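Local coordinates for geranyl diphosphate synthase small subunit (Antirrhinum majus, PDB 3QKC), which is the small subunit of a heteromeric prenyltransferase and probably partners a catalytic large subunit to make geranyl diphosphate from isopentenyl and dimethylallyl diphosphates, at residues A[67-72]-A[121-126]; A[74-79]-A[113-118]; A[144-149]-A[180-185]; A[171-176]-A[212-217]; A[187-192]-A[204-209]. All blocks are in the same frame, centred on the assembly; numbering follows the deposited sequence.

Interaction 1. Residues A[67-72]-A[121-126]; sequences AMAAAA and ELMARS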
# COMPACT_ATOMS: atom_id res chain seq x y z
N ALA A 67 -18.82 2.29 -6.33
CA ALA A 67 -18.09 1.41 -5.40
C ALA A 67 -17.20 0.39 -6.09
O ALA A 67 -16.52 -0.41 -5.42
CB ALA A 67 -19.09 0.69 -4.46
N MET A 68 -17.17 0.41 -7.42
CA MET A 68 -16.47 -0.59 -8.22
C MET A 68 -14.97 -0.57 -7.94
O MET A 68 -14.35 -1.63 -7.78
CB MET A 68 -16.75 -0.35 -9.72
CG MET A 68 -16.84 -1.61 -10.59
SD MET A 68 -17.71 -3.06 -9.93
CE MET A 68 -19.35 -2.43 -9.62
N ALA A 69 -14.40 0.62 -7.87
CA ALA A 69 -12.96 0.77 -7.55
C ALA A 69 -12.61 0.25 -6.15
O ALA A 69 -11.62 -0.47 -5.99
CB ALA A 69 -12.52 2.22 -7.71
N ALA A 70 -13.42 0.62 -5.16
CA ALA A 70 -13.27 0.16 -3.77
C ALA A 70 -13.39 -1.38 -3.67
O ALA A 70 -12.56 -2.03 -3.03
CB ALA A 70 -14.30 0.81 -2.91
N ALA A 71 -14.42 -1.94 -4.30
CA ALA A 71 -14.66 -3.37 -4.27
C ALA A 71 -13.48 -4.13 -4.85
O ALA A 71 -13.11 -5.17 -4.32
CB ALA A 71 -15.94 -3.71 -5.02
N ALA A 72 -12.91 -3.58 -5.92
CA ALA A 72 -11.75 -4.14 -6.61
C ALA A 72 -10.49 -4.01 -5.75
O ALA A 72 -9.66 -4.93 -5.70
CB ALA A 72 -11.55 -3.44 -7.95
N GLU A 121 -4.26 3.01 -5.63
CA GLU A 121 -4.13 3.88 -6.81
C GLU A 121 -5.42 3.88 -7.65
O GLU A 121 -5.88 4.94 -8.05
CB GLU A 121 -2.94 3.46 -7.69
CG GLU A 121 -2.68 4.41 -8.86
CD GLU A 121 -1.59 3.93 -9.81
OE1 GLU A 121 -0.80 3.02 -9.46
OE2 GLU A 121 -1.53 4.46 -10.94
N LEU A 122 -6.00 2.70 -7.91
CA LEU A 122 -7.30 2.66 -8.64
C LEU A 122 -8.36 3.47 -7.89
O LEU A 122 -9.04 4.30 -8.47
CB LEU A 122 -7.80 1.22 -8.83
CG LEU A 122 -7.02 0.14 -9.60
CD1 LEU A 122 -7.85 -1.13 -9.68
CD2 LEU A 122 -6.65 0.62 -11.00
N MET A 123 -8.47 3.22 -6.59
CA MET A 123 -9.39 3.93 -5.72
C MET A 123 -9.14 5.44 -5.74
O MET A 123 -10.08 6.23 -5.87
CB MET A 123 -9.34 3.35 -4.29
CG MET A 123 -10.25 4.00 -3.27
SD MET A 123 -11.99 3.49 -3.32
CE MET A 123 -12.66 4.58 -4.55
N ALA A 124 -7.87 5.84 -5.61
CA ALA A 124 -7.46 7.25 -5.67
C ALA A 124 -7.74 7.91 -7.03
O ALA A 124 -8.06 9.10 -7.08
CB ALA A 124 -6.00 7.41 -5.30
N ARG A 125 -7.63 7.14 -8.11
CA ARG A 125 -7.77 7.69 -9.47
C ARG A 125 -9.20 7.62 -10.02
O ARG A 125 -9.45 8.07 -11.14
CB ARG A 125 -6.84 6.96 -10.45
CG ARG A 125 -5.37 7.34 -10.40
CD ARG A 125 -4.72 6.85 -11.70
NE ARG A 125 -3.26 6.76 -11.69
CZ ARG A 125 -2.45 7.74 -12.09
NH1 ARG A 125 -1.13 7.55 -12.08
NH2 ARG A 125 -2.93 8.91 -12.48
N SER A 126 -10.12 7.04 -9.25
CA SER A 126 -11.52 6.96 -9.67
C SER A 126 -12.20 8.33 -9.58
O SER A 126 -12.91 8.74 -10.52
CB SER A 126 -12.28 5.87 -8.90
OG SER A 126 -12.42 6.17 -7.52

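Interaction 2. Residues A[74-79]-A[113-118]; sequences VHLMHV and DGIIPF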
# COMPACT_ATOMS: atom_id res chain seq x y z
N VAL A 74 -10.53 -3.94 -2.53
CA VAL A 74 -10.73 -4.91 -1.44
C VAL A 74 -10.23 -6.28 -1.90
O VAL A 74 -9.49 -6.96 -1.17
CB VAL A 74 -12.19 -4.96 -0.97
CG1 VAL A 74 -12.44 -6.18 -0.07
CG2 VAL A 74 -12.57 -3.66 -0.26
N HIS A 75 -10.63 -6.67 -3.11
CA HIS A 75 -10.22 -7.93 -3.69
C HIS A 75 -8.71 -8.01 -3.76
O HIS A 75 -8.13 -9.00 -3.38
CB HIS A 75 -10.84 -8.15 -5.08
CG HIS A 75 -10.29 -9.34 -5.80
ND1 HIS A 75 -10.61 -10.64 -5.45
CD2 HIS A 75 -9.43 -9.44 -6.84
CE1 HIS A 75 -9.98 -11.48 -6.25
NE2 HIS A 75 -9.26 -10.78 -7.11
N LEU A 76 -8.08 -6.93 -4.22
CA LEU A 76 -6.61 -6.87 -4.34
C LEU A 76 -5.88 -6.93 -3.00
O LEU A 76 -4.83 -7.60 -2.90
CB LEU A 76 -6.18 -5.62 -5.14
CG LEU A 76 -6.52 -5.67 -6.66
CD1 LEU A 76 -6.53 -4.27 -7.25
CD2 LEU A 76 -5.56 -6.56 -7.45
N MET A 77 -6.40 -6.27 -1.96
CA MET A 77 -5.75 -6.38 -0.64
C MET A 77 -5.73 -7.84 -0.26
O MET A 77 -4.71 -8.35 0.21
CB MET A 77 -6.46 -5.58 0.47
CG MET A 77 -6.44 -4.06 0.31
SD MET A 77 -4.83 -3.29 0.06
CE MET A 77 -4.94 -3.07 -1.73
N HIS A 78 -6.87 -8.50 -0.46
CA HIS A 78 -7.04 -9.92 -0.18
C HIS A 78 -6.06 -10.78 -0.97
O HIS A 78 -5.48 -11.72 -0.41
CB HIS A 78 -8.49 -10.33 -0.45
CG HIS A 78 -8.68 -11.81 -0.72
ND1 HIS A 78 -8.72 -12.75 0.28
CD2 HIS A 78 -8.94 -12.47 -1.87
CE1 HIS A 78 -8.94 -13.94 -0.24
NE2 HIS A 78 -9.09 -13.80 -1.55
N VAL A 79 -5.92 -10.47 -2.26
CA VAL A 79 -4.97 -11.16 -3.13
C VAL A 79 -3.55 -10.94 -2.64
O VAL A 79 -2.75 -11.89 -2.60
CB VAL A 79 -5.08 -10.71 -4.63
CG1 VAL A 79 -3.85 -11.17 -5.44
CG2 VAL A 79 -6.34 -11.26 -5.26
N ASP A 113 3.78 -7.00 -3.33
CA ASP A 113 4.14 -5.62 -3.03
C ASP A 113 3.59 -4.61 -4.00
O ASP A 113 3.22 -3.49 -3.59
CB ASP A 113 5.65 -5.48 -2.88
CG ASP A 113 6.13 -6.09 -1.59
OD1 ASP A 113 5.27 -6.59 -0.83
OD2 ASP A 113 7.35 -6.05 -1.34
N GLY A 114 3.51 -4.99 -5.28
CA GLY A 114 2.91 -4.09 -6.26
C GLY A 114 1.39 -4.03 -6.20
O GLY A 114 0.81 -2.99 -6.46
N ILE A 115 0.75 -5.15 -5.89
CA ILE A 115 -0.71 -5.22 -5.78
C ILE A 115 -1.28 -4.35 -4.65
O ILE A 115 -2.35 -3.76 -4.79
CB ILE A 115 -1.19 -6.68 -5.67
CG1 ILE A 115 -1.30 -7.36 -7.07
CG2 ILE A 115 -2.51 -6.76 -5.00
CD1 ILE A 115 -1.24 -8.87 -6.97
N ILE A 116 -0.58 -4.28 -3.51
CA ILE A 116 -1.08 -3.45 -2.41
C ILE A 116 -1.40 -2.00 -2.79
O ILE A 116 -2.52 -1.58 -2.59
CB ILE A 116 -0.23 -3.54 -1.14
CG1 ILE A 116 -0.34 -4.95 -0.56
CG2 ILE A 116 -0.74 -2.53 -0.08
CD1 ILE A 116 0.76 -5.33 0.44
N PRO A 117 -0.43 -1.22 -3.33
CA PRO A 117 -0.73 0.17 -3.67
C PRO A 117 -1.59 0.34 -4.95
O PRO A 117 -2.31 1.35 -5.10
CB PRO A 117 0.66 0.78 -3.91
CG PRO A 117 1.52 -0.39 -4.33
CD PRO A 117 1.01 -1.51 -3.47
N PHE A 118 -1.49 -0.61 -5.86
CA PHE A 118 -2.25 -0.60 -7.08
C PHE A 118 -3.75 -0.45 -6.78
O PHE A 118 -4.42 0.40 -7.36
CB PHE A 118 -2.00 -1.89 -7.86
CG PHE A 118 -2.57 -1.88 -9.25
CD1 PHE A 118 -3.85 -2.33 -9.48
CD2 PHE A 118 -1.81 -1.41 -10.32
CE1 PHE A 118 -4.38 -2.32 -10.75
CE2 PHE A 118 -2.33 -1.40 -11.61
CZ PHE A 118 -3.63 -1.86 -11.82

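Interaction 3. Residues A[144-149]-A[180-185]; sequences LTRVMG and EGTLHA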
# COMPACT_ATOMS: atom_id res chain seq x y z
N LEU A 144 -9.29 1.35 3.52
CA LEU A 144 -8.50 0.31 2.88
C LEU A 144 -7.08 0.21 3.45
O LEU A 144 -6.56 -0.88 3.54
CB LEU A 144 -8.45 0.53 1.36
CG LEU A 144 -9.79 0.34 0.65
CD1 LEU A 144 -10.07 1.45 -0.38
CD2 LEU A 144 -9.88 -1.04 0.02
N THR A 145 -6.47 1.33 3.81
CA THR A 145 -5.14 1.30 4.44
C THR A 145 -5.21 0.64 5.81
O THR A 145 -4.25 -0.01 6.25
CB THR A 145 -4.52 2.70 4.58
OG1 THR A 145 -5.37 3.53 5.39
CG2 THR A 145 -4.28 3.36 3.22
N ARG A 146 -6.36 0.79 6.46
CA ARG A 146 -6.60 0.26 7.79
C ARG A 146 -6.72 -1.27 7.75
O ARG A 146 -6.28 -1.96 8.67
CB ARG A 146 -7.88 0.88 8.37
CG ARG A 146 -8.09 0.67 9.86
CD ARG A 146 -9.39 1.33 10.40
NE ARG A 146 -10.64 0.67 9.98
CZ ARG A 146 -11.07 -0.52 10.42
NH1 ARG A 146 -10.33 -1.23 11.27
NH2 ARG A 146 -12.23 -1.02 9.99
N VAL A 147 -7.28 -1.80 6.67
CA VAL A 147 -7.50 -3.23 6.55
C VAL A 147 -6.21 -4.02 6.29
O VAL A 147 -6.03 -5.14 6.76
CB VAL A 147 -8.58 -3.57 5.49
CG1 VAL A 147 -8.05 -3.40 4.07
CG2 VAL A 147 -9.10 -4.97 5.69
N MET A 148 -5.30 -3.40 5.54
CA MET A 148 -4.11 -4.11 5.10
C MET A 148 -3.10 -4.21 6.25
O MET A 148 -2.38 -5.19 6.34
CB MET A 148 -3.52 -3.40 3.87
CG MET A 148 -2.47 -4.17 3.06
SD MET A 148 -2.98 -5.78 2.35
CE MET A 148 -2.18 -6.83 3.62
N GLY A 149 -3.10 -3.22 7.15
CA GLY A 149 -2.02 -3.09 8.13
C GLY A 149 -2.19 -3.58 9.55
O GLY A 149 -2.77 -4.65 9.80
N GLU A 180 -10.32 -11.92 7.96
CA GLU A 180 -11.60 -11.90 7.25
C GLU A 180 -12.56 -10.86 7.84
O GLU A 180 -13.31 -10.23 7.11
CB GLU A 180 -12.25 -13.29 7.21
CG GLU A 180 -11.50 -14.34 6.35
CD GLU A 180 -10.37 -15.06 7.12
OE1 GLU A 180 -10.01 -14.62 8.24
OE2 GLU A 180 -9.85 -16.08 6.59
N GLY A 181 -12.50 -10.68 9.16
CA GLY A 181 -13.34 -9.70 9.82
C GLY A 181 -13.09 -8.28 9.34
O GLY A 181 -14.01 -7.57 8.93
N THR A 182 -11.83 -7.86 9.40
CA THR A 182 -11.49 -6.48 9.05
C THR A 182 -11.70 -6.24 7.56
O THR A 182 -12.14 -5.16 7.16
CB THR A 182 -10.06 -6.10 9.50
OG1 THR A 182 -9.91 -6.40 10.90
CG2 THR A 182 -9.80 -4.61 9.31
N LEU A 183 -11.44 -7.26 6.74
CA LEU A 183 -11.68 -7.12 5.30
C LEU A 183 -13.14 -6.83 4.98
O LEU A 183 -13.43 -5.93 4.21
CB LEU A 183 -11.15 -8.32 4.52
CG LEU A 183 -10.63 -8.17 3.09
CD1 LEU A 183 -9.84 -6.91 2.85
CD2 LEU A 183 -9.77 -9.38 2.77
N HIS A 184 -14.07 -7.56 5.60
CA HIS A 184 -15.50 -7.29 5.38
C HIS A 184 -15.94 -5.92 5.95
O HIS A 184 -16.70 -5.18 5.31
CB HIS A 184 -16.35 -8.42 5.95
CG HIS A 184 -16.32 -9.68 5.14
ND1 HIS A 184 -15.20 -10.48 5.03
CD2 HIS A 184 -17.28 -10.29 4.40
CE1 HIS A 184 -15.48 -11.52 4.26
NE2 HIS A 184 -16.74 -11.43 3.88
N ALA A 185 -15.45 -5.60 7.15
CA ALA A 185 -15.73 -4.32 7.79
C ALA A 185 -15.37 -3.15 6.86
O ALA A 185 -16.18 -2.26 6.62
CB ALA A 185 -14.98 -4.22 9.12

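Interaction 4. Residues A[171-176]-A[212-217]; sequences LIEYVC and VGTVQG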
# COMPACT_ATOMS: atom_id res chain seq x y z
N LEU A 171 -7.75 -17.13 20.36
CA LEU A 171 -6.66 -16.70 19.49
C LEU A 171 -7.03 -16.94 18.03
O LEU A 171 -6.71 -16.12 17.18
CB LEU A 171 -5.36 -17.42 19.84
CG LEU A 171 -4.19 -17.41 18.83
CD1 LEU A 171 -3.67 -16.00 18.60
CD2 LEU A 171 -3.04 -18.34 19.24
N ILE A 172 -7.70 -18.07 17.76
CA ILE A 172 -8.18 -18.39 16.42
C ILE A 172 -9.25 -17.40 15.97
O ILE A 172 -9.14 -16.82 14.88
CB ILE A 172 -8.68 -19.85 16.31
CG1 ILE A 172 -7.51 -20.82 16.40
CG2 ILE A 172 -9.45 -20.07 14.99
CD1 ILE A 172 -7.92 -22.27 16.65
N GLU A 173 -10.26 -17.20 16.82
CA GLU A 173 -11.28 -16.19 16.56
C GLU A 173 -10.67 -14.82 16.31
O GLU A 173 -11.05 -14.15 15.36
CB GLU A 173 -12.30 -16.11 17.70
CG GLU A 173 -13.49 -15.18 17.38
CD GLU A 173 -14.59 -15.20 18.42
OE1 GLU A 173 -14.55 -16.02 19.36
OE2 GLU A 173 -15.52 -14.37 18.28
N TYR A 174 -9.72 -14.41 17.16
CA TYR A 174 -9.06 -13.12 17.02
C TYR A 174 -8.42 -12.95 15.64
O TYR A 174 -8.51 -11.89 15.04
CB TYR A 174 -8.00 -12.88 18.10
CG TYR A 174 -7.33 -11.52 18.01
CD1 TYR A 174 -8.06 -10.35 18.25
CD2 TYR A 174 -5.98 -11.39 17.66
CE1 TYR A 174 -7.47 -9.10 18.17
CE2 TYR A 174 -5.38 -10.13 17.57
CZ TYR A 174 -6.14 -8.99 17.83
OH TYR A 174 -5.56 -7.73 17.76
N VAL A 175 -7.75 -14.01 15.18
CA VAL A 175 -7.13 -14.02 13.86
C VAL A 175 -8.19 -13.85 12.76
O VAL A 175 -7.97 -13.09 11.81
CB VAL A 175 -6.25 -15.28 13.67
CG1 VAL A 175 -5.92 -15.51 12.19
CG2 VAL A 175 -4.96 -15.16 14.50
N CYS A 176 -9.34 -14.52 12.90
CA CYS A 176 -10.44 -14.41 11.95
C CYS A 176 -11.05 -13.01 11.90
O CYS A 176 -11.35 -12.48 10.82
CB CYS A 176 -11.53 -15.43 12.25
SG CYS A 176 -11.04 -17.12 11.85
N VAL A 212 -19.94 -10.60 10.00
CA VAL A 212 -19.98 -11.58 8.90
C VAL A 212 -18.60 -12.02 8.40
O VAL A 212 -18.43 -13.17 7.99
CB VAL A 212 -20.89 -11.13 7.73
CG1 VAL A 212 -22.35 -11.09 8.19
CG2 VAL A 212 -20.45 -9.79 7.15
N GLY A 213 -17.62 -11.11 8.44
CA GLY A 213 -16.25 -11.45 8.06
C GLY A 213 -15.60 -12.39 9.05
O GLY A 213 -14.92 -13.36 8.66
N THR A 214 -15.81 -12.13 10.34
CA THR A 214 -15.37 -13.05 11.38
C THR A 214 -16.02 -14.44 11.19
O THR A 214 -15.34 -15.47 11.27
CB THR A 214 -15.65 -12.51 12.79
OG1 THR A 214 -14.99 -11.24 12.95
CG2 THR A 214 -15.14 -13.49 13.85
N VAL A 215 -17.32 -14.47 10.91
CA VAL A 215 -18.01 -15.74 10.60
C VAL A 215 -17.38 -16.44 9.38
O VAL A 215 -17.07 -17.62 9.44
CB VAL A 215 -19.53 -15.56 10.44
CG1 VAL A 215 -20.18 -16.80 9.79
CG2 VAL A 215 -20.17 -15.24 11.79
N GLN A 216 -17.14 -15.69 8.31
CA GLN A 216 -16.51 -16.23 7.11
C GLN A 216 -15.11 -16.80 7.42
O GLN A 216 -14.76 -17.91 6.97
CB GLN A 216 -16.45 -15.16 6.01
CG GLN A 216 -16.70 -15.69 4.59
CD GLN A 216 -18.17 -16.02 4.30
OE1 GLN A 216 -18.94 -16.44 5.17
NE2 GLN A 216 -18.57 -15.81 3.05
N GLY A 217 -14.34 -16.06 8.21
CA GLY A 217 -13.09 -16.57 8.75
C GLY A 217 -13.21 -17.88 9.50
O GLY A 217 -12.47 -18.83 9.23

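Interaction 5. Residues A[187-192]-A[204-209]; sequences GAACGA and KLRRFG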
# COMPACT_ATOMS: atom_id res chain seq x y z
N GLY A 187 -14.78 -3.33 3.52
CA GLY A 187 -15.67 -3.41 2.37
C GLY A 187 -17.00 -2.71 2.63
O GLY A 187 -17.43 -1.87 1.85
N ALA A 188 -17.64 -3.06 3.75
CA ALA A 188 -18.95 -2.51 4.08
C ALA A 188 -18.85 -1.01 4.32
O ALA A 188 -19.67 -0.24 3.82
CB ALA A 188 -19.51 -3.21 5.28
N ALA A 189 -17.82 -0.59 5.06
CA ALA A 189 -17.65 0.83 5.38
C ALA A 189 -17.38 1.67 4.13
O ALA A 189 -17.91 2.78 4.02
CB ALA A 189 -16.57 1.02 6.43
N CYS A 190 -16.56 1.15 3.21
CA CYS A 190 -16.31 1.81 1.91
C CYS A 190 -17.59 1.95 1.10
O CYS A 190 -17.90 3.02 0.59
CB CYS A 190 -15.30 1.04 1.08
SG CYS A 190 -13.59 1.27 1.56
N GLY A 191 -18.32 0.85 0.97
CA GLY A 191 -19.63 0.89 0.33
C GLY A 191 -20.47 2.04 0.85
O GLY A 191 -20.97 2.87 0.08
N ALA A 192 -20.60 2.11 2.18
CA ALA A 192 -21.42 3.11 2.83
C ALA A 192 -20.89 4.52 2.60
O ALA A 192 -21.66 5.43 2.30
CB ALA A 192 -21.57 2.78 4.33
N LYS A 204 -22.25 1.41 11.66
CA LYS A 204 -23.13 0.25 11.74
C LYS A 204 -22.80 -0.81 10.68
O LYS A 204 -22.71 -2.00 11.00
CB LYS A 204 -24.60 0.67 11.68
CG LYS A 204 -25.12 1.27 12.99
CD LYS A 204 -26.64 1.32 13.04
CE LYS A 204 -27.16 1.55 14.45
NZ LYS A 204 -27.27 0.28 15.23
N LEU A 205 -22.62 -0.37 9.43
CA LEU A 205 -22.24 -1.29 8.36
C LEU A 205 -20.84 -1.82 8.57
O LEU A 205 -20.55 -2.97 8.21
CB LEU A 205 -22.39 -0.65 6.98
CG LEU A 205 -23.83 -0.78 6.46
CD1 LEU A 205 -24.21 0.38 5.54
CD2 LEU A 205 -24.10 -2.16 5.80
N ARG A 206 -19.99 -1.00 9.19
CA ARG A 206 -18.65 -1.44 9.54
C ARG A 206 -18.72 -2.60 10.53
O ARG A 206 -18.06 -3.63 10.33
CB ARG A 206 -17.80 -0.30 10.11
CG ARG A 206 -16.30 -0.61 10.10
CD ARG A 206 -15.50 0.41 10.89
NE ARG A 206 -15.06 1.55 10.08
CZ ARG A 206 -15.65 2.74 10.09
NH1 ARG A 206 -15.17 3.72 9.33
NH2 ARG A 206 -16.71 2.97 10.85
N ARG A 207 -19.53 -2.43 11.57
CA ARG A 207 -19.74 -3.49 12.56
C ARG A 207 -20.37 -4.70 11.88
O ARG A 207 -19.94 -5.83 12.12
CB ARG A 207 -20.58 -3.00 13.74
CG ARG A 207 -19.86 -1.98 14.62
CD ARG A 207 -20.49 -1.85 16.02
NE ARG A 207 -21.86 -1.31 15.99
CZ ARG A 207 -22.17 -0.03 15.76
NH1 ARG A 207 -21.23 0.87 15.50
NH2 ARG A 207 -23.44 0.35 15.77
N PHE A 208 -21.35 -4.45 11.01
CA PHE A 208 -21.93 -5.54 10.23
C PHE A 208 -20.85 -6.37 9.54
O PHE A 208 -20.82 -7.59 9.70
CB PHE A 208 -22.93 -5.06 9.18
CG PHE A 208 -23.49 -6.19 8.36
CD1 PHE A 208 -24.54 -6.98 8.85
CD2 PHE A 208 -22.94 -6.52 7.11
CE1 PHE A 208 -25.04 -8.06 8.10
CE2 PHE A 208 -23.44 -7.59 6.36
CZ PHE A 208 -24.49 -8.36 6.86
N GLY A 209 -19.99 -5.71 8.77
CA GLY A 209 -18.94 -6.38 8.02
C GLY A 209 -18.04 -7.19 8.91
O GLY A 209 -17.73 -8.33 8.61

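Interaction 1. Residues A[67-72]-A[121-126]
Met123 lays its thioether over Ala70, its SD 3.6 Å from Ala70 CB and equally close to Ala70 CA. The methyl carries on past the sulfur to the neighbouring position, where Met123 CE comes 3.9 Å from Ala69 CB. The torsions explain this course: CG leaves trans to the backbone N (chi1 180°), and bends at chi2 and chi3 then fold the chain along the facing helix instead of driving it straight in. Ala69 points at the opposite helix and is the most covered residue of the contact; besides the Met123 methyl, Ala69 CB meets Ser126 CB at 3.8 Å. With only alanine methyls meeting the other helix from 68-72, the axes approach to 8.5 Å and run almost antiparallel, at 171°. Ser126 OG turns back onto its own helix and bonds to Met123 O at 2.9 Å, the donor tilted from the carbonyl plane. Away from the contact, Arg125 NE donates to Glu121 OE2 at 3.0 Å; the oxygen lies in the guanidinium plane and accepts through its anti lone pair. The Met123 side chain also reaches Ile137, Ile141 and Leu144 of helix 134-148, while Tyr20 covers Ala69 from helix 5-24. Shortening Met123 to an alanine would probably open a gap over Ala70 and leave Ala69 with less cover, its contact to the thioether methyl lost. The chemistry implies a join made by dispersion and shape, in which the Ser126 hydroxyl and the Arg125-Glu121 pair bond within their own helix and lend no directional bond to 67-72.

Interaction 2. Residues A[74-79]-A[113-118]
Leu76 packs against Ile115 and Phe118 where helices 68-85 and 105-126 run antiparallel in the all-helical isoprenoid synthase fold, their segment axes 8.4 Å apart and crossing at -159°. Along the Leu76 side chain, CB first meets Ile115 CG2 at 3.8 Å. The chain then forks at CG: CD2 stays over the same Ile115 methyl, whereas CD1 reaches Phe118 CD1 at 4.0 Å, arriving in the plane of the ring, at its edge. Ile115 answers by crossing Leu76 at about a right angle; its CG2, trans to the backbone N, is pushed forward to 3.2 Å from Leu76 O, a tight fit against the backbone. Next to this pair, Met77 starts off alongside the interface, and bends at chi2 and chi3 bring its end in, so that its methyl lies against the main chain at Ile116 O and Met77 SD rests 4.2 Å from Ile116 CG2. Replacing Met77 with an alanine would probably leave Ile116 without its thioether neighbour and open a gap that Val147 and Met148 of helix 134-148 also border. The subunit interface is close by, for Ile116 packs on Ile116 of the second subunit. Further along the helix, the CG1 branch of Ile115 closes the contact, with Ile115 CD1 3.8 Å from Val79 CG1.

Interaction 3. Residues A[144-149]-A[180-185]
The Arg146 guanidinium meets Ala185 CB at its edge, close to its plane, while Thr182 CG2 approaches Arg146 NH1 obliquely, 3.9 Å away. A single bend at chi3, in a chain otherwise extended from CG trans to the backbone N (chi1 -166°), brings the flat group alongside the 180-185 helix. Its charge has long, weak ion pairs with Glu143 and Glu151. The other flat group, the His184 imidazole, takes no part in the contact with 144-149 and bonds within its own turn: His184 ND1 donates to Glu180 O at 2.8 Å, from the opposite face of that carbonyl to His184 N, so the oxygen takes two donors. NE2 is held by Ser48. Between the helices, nearly antiparallel at 174°, Val147 is the main filler. Val147 CG2 is wedged 3.4 Å from Leu183 CA, tighter than ordinary carbon contact, and 3.5 Å from Leu183 CD1. At the preceding position Thr182 turns its methyl inward, with CG2 3.7 Å from Val147 CG2, and its hydroxyl is occupied by Lys177 O and Lys178 O. Such pairing implies that aliphatic branches hold helix 134-148 against helix 169-195, the guanidinium adding van der Waals contact with two methyls and no charged bond across them.

Interaction 4. Residues A[171-176]-A[212-217]
Cys176 settles its sulfur on the backbone of Gly217, with SG 3.3 Å from Gly217 C and 3.4 Å from Gly217 O. The bond from CA to CB points at helix 199-219, putting Cys176 CB 3.9 Å from Thr214 O; the rotamer, with SG beside its own backbone N and trans to the carbonyl carbon (chi1 -72°), then decides that the sulfur lies over Gly217. A beta carbon built on Gly217 would fall 2.7 Å from Cys176 CB, a clash, so the absence of a side chain there is what permits the fit; the CA atoms of Cys176 and Gly217 are accordingly 4.7 Å apart. Thr214 adopts a conformation that gives OG1 to Leu210 O of its own helix and turns CG2 to Glu173, 4.2 Å from Glu173 CG. Glu173 is extended, both chi1 and chi2 near trans, so its CG methylene lies by that methyl while the carboxylate carries on to a salt bridge with Arg229. Leu233 of helix 227-241 covers both Glu173 and Thr214. One glycine, Gly217, thus lets backbone meet Cys176 locally in a steep crossing, at 122° with segment axes 8.8 Å apart, of helices 169-195 and 199-219 in the all-helical isoprenoid synthase fold.

Interaction 5. Residues A[187-192]-A[204-209]
Ala188, Ala189 and Ala192 make a close, alanine-lined helix packing against Leu205, Arg206 and Gly209, in the part of the fold where helix 169-195 gives way to helix 199-219. The segment axes come within 7.6 Å, at 153° between their directions. Closest of all is Ala188, whose CB lies 3.1 Å from Leu205 O, a very tight approach to a main-chain oxygen, and also faces Gly209 CA at 4.2 Å. Gly209 suits this spot, since a beta carbon on it would crowd the Ala188 methyl. One turn on, Ala192 CB receives the tip of Leu205, CD1 at 3.8 Å. Only residues 196-198 separate the two helices, which thus form an antiparallel helical hairpin within the all-helical isoprenoid synthase fold. On the flank of the hairpin Arg206 leaves with CG trans to its backbone N and turns at chi3 (-89°), bringing one face of its guanidinium over Ala189 CB, 3.8 Å above the plane and offset toward the rim. Ala189 CB also sits 4.0 Å from Arg206 CG, so aliphatic and flat parts of the arginine both shelter it. Arg206 NH1 is salt-bridged to Glu143 of helix 134-148, which itself touches Ala189.

Overall arrangement
Along the chain, interactions 1 and 2 come first and share helices 68-85 and 105-126, their centres 11 Å apart, with interaction 2 enclosed by the ends of interaction 1. Interaction 3 follows, joining helix 134-148 to helix 169-195; Met148 packs on Ile116 and Leu144 on Met123, so it touches both earlier contacts. Interactions 4 and 5 pair helices 169-195 and 199-219 at two levels, their centres about 16 Å apart, interaction 5 lying nearer their connection. Interactions 1 and 4, about 26 Å apart between centres, lie on opposite sides of the chain's centre. Helix 169-195 thus bridges interactions 3, 4 and 5, whereas interactions 1 to 3 also border the second subunit, linking core packing with dimerisation.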